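Local coordinates for protein endonuclease V (Streptomyces avermitilis, PDB 3GOC) that probably cleaves DNA at the second phosphodiester bond 3' to a deoxyinosine, a magnesium-dependent nicking step in the repair of deaminated bases, at residues 173-176 against 181-184; 202-205 against 209-212. One frame throughout, in Å; residues are numbered along the deposited sequence.

Contact 1 (173-176 against 181-184)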
loop_
_atom_site.group_PDB
_atom_site.type_symbol
_atom_site.label_atom_id
_atom_site.label_comp_id
_atom_site.label_asym_id
_atom_site.label_seq_id
_atom_site.Cartn_x
_atom_site.Cartn_y
_atom_site.Cartn_z
ATOM N N ALA A 173 7.879 7.914 -10.308
ATOM C CA ALA A 173 6.592 8.387 -10.784
ATOM C C ALA A 173 5.747 7.148 -10.472
ATOM O O ALA A 173 6.092 6.036 -10.881
ATOM C CB ALA A 173 6.634 8.651 -12.278
ATOM N N LEU A 174 4.664 7.330 -9.726
ATOM C CA LEU A 174 3.823 6.210 -9.321
ATOM C C LEU A 174 2.389 6.350 -9.792
ATOM O O LEU A 174 1.750 7.374 -9.552
ATOM C CB LEU A 174 3.832 6.098 -7.794
ATOM C CG LEU A 174 2.990 4.985 -7.169
ATOM C CD1 LEU A 174 3.605 3.632 -7.507
ATOM C CD2 LEU A 174 2.936 5.175 -5.654
ATOM N N ARG A 175 1.887 5.314 -10.457
ATOM C CA ARG A 175 0.519 5.309 -10.950
ATOM C C ARG A 175 -0.388 4.957 -9.773
ATOM O O ARG A 175 -0.449 3.797 -9.365
ATOM C CB ARG A 175 0.362 4.255 -12.060
ATOM C CG ARG A 175 -0.971 4.318 -12.794
ATOM C CD ARG A 175 -0.982 5.438 -13.830
ATOM N NE ARG A 175 -0.064 5.165 -14.939
ATOM C CZ ARG A 175 0.157 5.996 -15.955
ATOM N NH1 ARG A 175 -0.469 7.162 -16.013
ATOM N NH2 ARG A 175 1.014 5.668 -16.915
ATOM N N THR A 176 -1.077 5.951 -9.213
ATOM C CA THR A 176 -1.972 5.702 -8.085
ATOM C C THR A 176 -3.378 5.376 -8.568
ATOM O O THR A 176 -4.153 4.746 -7.856
ATOM C CB THR A 176 -2.011 6.909 -7.115
ATOM O OG1 THR A 176 -2.224 8.116 -7.859
ATOM C CG2 THR A 176 -0.694 7.015 -6.349
ATOM N N LYS A 181 -2.845 10.282 -14.689
ATOM C CA LYS A 181 -1.520 10.880 -14.494
ATOM C C LYS A 181 -0.915 10.427 -13.153
ATOM O O LYS A 181 -1.587 10.446 -12.130
ATOM C CB LYS A 181 -1.666 12.405 -14.523
ATOM C CG LYS A 181 -0.579 13.184 -13.801
ATOM C CD LYS A 181 0.751 13.093 -14.520
ATOM C CE LYS A 181 1.809 13.915 -13.805
ATOM N NZ LYS A 181 1.438 15.365 -13.725
ATOM N N PRO A 182 0.364 10.013 -13.141
ATOM C CA PRO A 182 0.953 9.572 -11.871
ATOM C C PRO A 182 1.318 10.701 -10.914
ATOM O O PRO A 182 1.232 11.887 -11.263
ATOM C CB PRO A 182 2.190 8.797 -12.316
ATOM C CG PRO A 182 2.611 9.537 -13.558
ATOM C CD PRO A 182 1.294 9.786 -14.264
ATOM N N VAL A 183 1.693 10.325 -9.694
ATOM C CA VAL A 183 2.140 11.297 -8.703
ATOM C C VAL A 183 3.627 11.016 -8.570
ATOM O O VAL A 183 4.122 10.034 -9.122
ATOM C CB VAL A 183 1.419 11.151 -7.337
ATOM C CG1 VAL A 183 -0.044 11.532 -7.500
ATOM C CG2 VAL A 183 1.552 9.740 -6.796
ATOM N N PHE A 184 4.340 11.866 -7.846
ATOM C CA PHE A 184 5.778 11.721 -7.728
ATOM C C PHE A 184 6.217 11.541 -6.297
ATOM O O PHE A 184 6.150 12.449 -5.471
ATOM C CB PHE A 184 6.413 12.922 -8.420
ATOM C CG PHE A 184 5.906 13.099 -9.822
ATOM C CD1 PHE A 184 4.758 13.853 -10.079
ATOM C CD2 PHE A 184 6.488 12.383 -10.867
ATOM C CE1 PHE A 184 4.191 13.880 -11.356
ATOM C CE2 PHE A 184 5.937 12.399 -12.142
ATOM C CZ PHE A 184 4.779 13.147 -12.391
HETATM O O HOH W 1 -2.146 7.801 -11.342
#

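Contact 2 (202-205 against 209-212)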
loop_
_atom_site.group_PDB
_atom_site.type_symbol
_atom_site.label_atom_id
_atom_site.label_comp_id
_atom_site.label_asym_id
_atom_site.label_seq_id
_atom_site.Cartn_x
_atom_site.Cartn_y
_atom_site.Cartn_z
ATOM N N ALA A 202 -1.444 2.745 -0.572
ATOM C CA ALA A 202 -2.407 2.480 0.488
ATOM C C ALA A 202 -3.238 3.715 0.827
ATOM O O ALA A 202 -4.330 3.600 1.383
ATOM C CB ALA A 202 -1.690 1.961 1.732
ATOM N N LEU A 203 -2.723 4.895 0.488
ATOM C CA LEU A 203 -3.428 6.151 0.760
ATOM C C LEU A 203 -4.239 6.633 -0.434
ATOM O O LEU A 203 -4.910 7.661 -0.359
ATOM C CB LEU A 203 -2.422 7.238 1.154
ATOM C CG LEU A 203 -1.740 7.055 2.507
ATOM C CD1 LEU A 203 -0.585 8.046 2.663
ATOM C CD2 LEU A 203 -2.772 7.263 3.604
ATOM N N THR A 204 -4.188 5.874 -1.527
ATOM C CA THR A 204 -4.890 6.253 -2.751
ATOM C C THR A 204 -5.827 5.201 -3.363
ATOM O O THR A 204 -5.915 5.081 -4.585
ATOM C CB THR A 204 -3.877 6.666 -3.843
ATOM O OG1 THR A 204 -2.892 5.640 -3.997
ATOM C CG2 THR A 204 -3.170 7.955 -3.457
ATOM N N PRO A 205 -6.550 4.435 -2.533
ATOM C CA PRO A 205 -7.439 3.439 -3.134
ATOM C C PRO A 205 -8.569 4.062 -3.956
ATOM O O PRO A 205 -9.076 3.440 -4.890
ATOM C CB PRO A 205 -7.962 2.676 -1.920
ATOM C CG PRO A 205 -8.047 3.746 -0.880
ATOM C CD PRO A 205 -6.719 4.475 -1.070
ATOM N N ILE A 209 -4.619 11.561 -5.501
ATOM C CA ILE A 209 -3.873 12.232 -4.433
ATOM C C ILE A 209 -4.078 11.536 -3.088
ATOM O O ILE A 209 -5.205 11.199 -2.732
ATOM C CB ILE A 209 -4.341 13.706 -4.300
ATOM C CG1 ILE A 209 -4.209 14.424 -5.645
ATOM C CG2 ILE A 209 -3.536 14.427 -3.226
ATOM C CD1 ILE A 209 -2.792 14.444 -6.218
ATOM N N PRO A 210 -2.993 11.312 -2.323
ATOM C CA PRO A 210 -3.107 10.651 -1.019
ATOM C C PRO A 210 -4.125 11.338 -0.118
ATOM O O PRO A 210 -4.189 12.569 -0.071
ATOM C CB PRO A 210 -1.695 10.755 -0.455
ATOM C CG PRO A 210 -0.847 10.663 -1.673
ATOM C CD PRO A 210 -1.580 11.550 -2.668
ATOM N N GLU A 211 -4.914 10.550 0.608
ATOM C CA GLU A 211 -5.915 11.124 1.500
ATOM C C GLU A 211 -5.285 12.016 2.557
ATOM O O GLU A 211 -5.912 12.961 3.026
ATOM C CB GLU A 211 -6.757 10.008 2.137
ATOM C CG GLU A 211 -7.702 9.369 1.129
ATOM C CD GLU A 211 -8.732 8.449 1.751
ATOM O OE1 GLU A 211 -9.263 8.782 2.830
ATOM O OE2 GLU A 211 -9.027 7.397 1.145
ATOM N N THR A 212 -4.041 11.723 2.923
ATOM C CA THR A 212 -3.334 12.545 3.901
ATOM C C THR A 212 -3.172 13.977 3.375
ATOM O O THR A 212 -3.331 14.945 4.126
ATOM C CB THR A 212 -1.941 11.966 4.216
ATOM O OG1 THR A 212 -1.285 11.592 2.994
ATOM C CG2 THR A 212 -2.071 10.748 5.124
HETATM O O HOH W 2 -6.794 9.362 -1.732
#

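Contact 1 (173-176 against 181-184)
Val183 and Leu174 form the hydrogen-bonded pair at the loop end of an antiparallel beta hairpin, where strand 168-174 ends and strand 183-189 begins. Two backbone bonds define it: Leu174 N gives its hydrogen to Val183 O at 2.8 Å, nearly straight at 171° at the hydrogen, and Val183 N returns one to Leu174 O at 3.0 Å. Ala173 and Phe184 follow as a non-hydrogen-bonded pair, their side chains on the other face of the sheet from those of Leu174 and Val183. There Ala173 CB meets the CE2 corner of the Phe184 ring at 3.8 Å, and the rings of Phe184 and Tyr150 meet edge-to-face.

Beyond the last bridge the strands no longer pair, and side chains take over. Val183 turns CG2 into the position between its backbone N and carbonyl carbon (CG1 chi1 -68°), which brings that methyl to 3.6 Å from Thr176 CG2; the two side chains cross at about a right angle. Thr200 of helix 193-202 touches both. Thr176 OG1 is occupied elsewhere, hydrogen-bonded to Arg208 O.

Pro182 lays its ring against the opposite backbone, with CB 3.1 Å from Leu174 O. Its CD is approached by Arg175 NH1 at 3.6 Å, because the arginine chain bends at chi2 and chi3 and swings its end back. NH1 is hydrogen-bonded to Val180 O, while NE and NH2 bind Gly154 O and Pro153 O. Where the chains diverge a water links them, lying 2.8 Å from Lys181 O, to which it can donate, and weakly accepting from Thr176 N.

Contact 2 (202-205 against 209-212)
Leu203 spreads over the start of helix 211-228, its CB on the ring of Pro210 and its two methyls on Thr212. The proline contact is CB to CB at 3.9 Å. Further out, Leu203 CD1 comes to 3.6 Å from Thr212 OG1, and both CD1 and CD2 lie near the threonine methyl CG2, the two side chains crossing at about a right angle. The leucine reaches this place with CG anti to its carbonyl carbon (chi1 -69°).

The backbone of Leu203 also takes part. Its carbonyl O accepts the N-H of Glu211 at 3.0 Å, with 157° at the hydrogen and the donor tilted 24° from the carbonyl plane. Pro210 is the N-cap residue, so this bond satisfies an N-H in the first turn of the helix from outside it. A water donates one hydrogen to Leu203 O, at 2.9 Å from the water oxygen. Its other hydrogen goes to Ile209 O, linking the two chain segments a second time. Glu211 CG lies 3.6 Å from Leu203 O, so the aliphatic part of the side chain also borders this carbonyl oxygen, which accepts two hydrogen bonds.

Thr204 adds its methyl against the ring nitrogen: CG2 sits 3.5 Å from Pro210 N. The hydroxyl faces other partners: OG1 is directed chiefly to Thr200 O, with Leu201 O sharing its single proton, and accepts from Arg157 NH2. Pro205 touches the bound polyol. The contact thus joins the end of helix 193-202 to the start of helix 211-228, with Leu203 and Thr212 resting together on Val42 of strand 41-49 and Val112 of strand 110-114.

In the fold
Along the chain the two contacts come in series, neither nested nor crossed. Contact 1 closes the hairpin loop between strands 168-174 and 183-189, with four residues, 177-180, between its segments, within the mixed sheet of this RNase H-clan domain. The chain then runs through strand 183-189 and helix 193-202 before contact 2 closes the three-residue link leading into helix 211-228. Their centres are 12 Å apart, and they touch: Thr176 CB lies 3.5 Å from Thr204 OG1, and Val183 CG1 4.2 Å from Ile209 CD1. Arg208, inside the second loop, hydrogen-bonds to Lys181 O and Pro182 O, tying that loop to the hairpin near magnesium ligand Asp114.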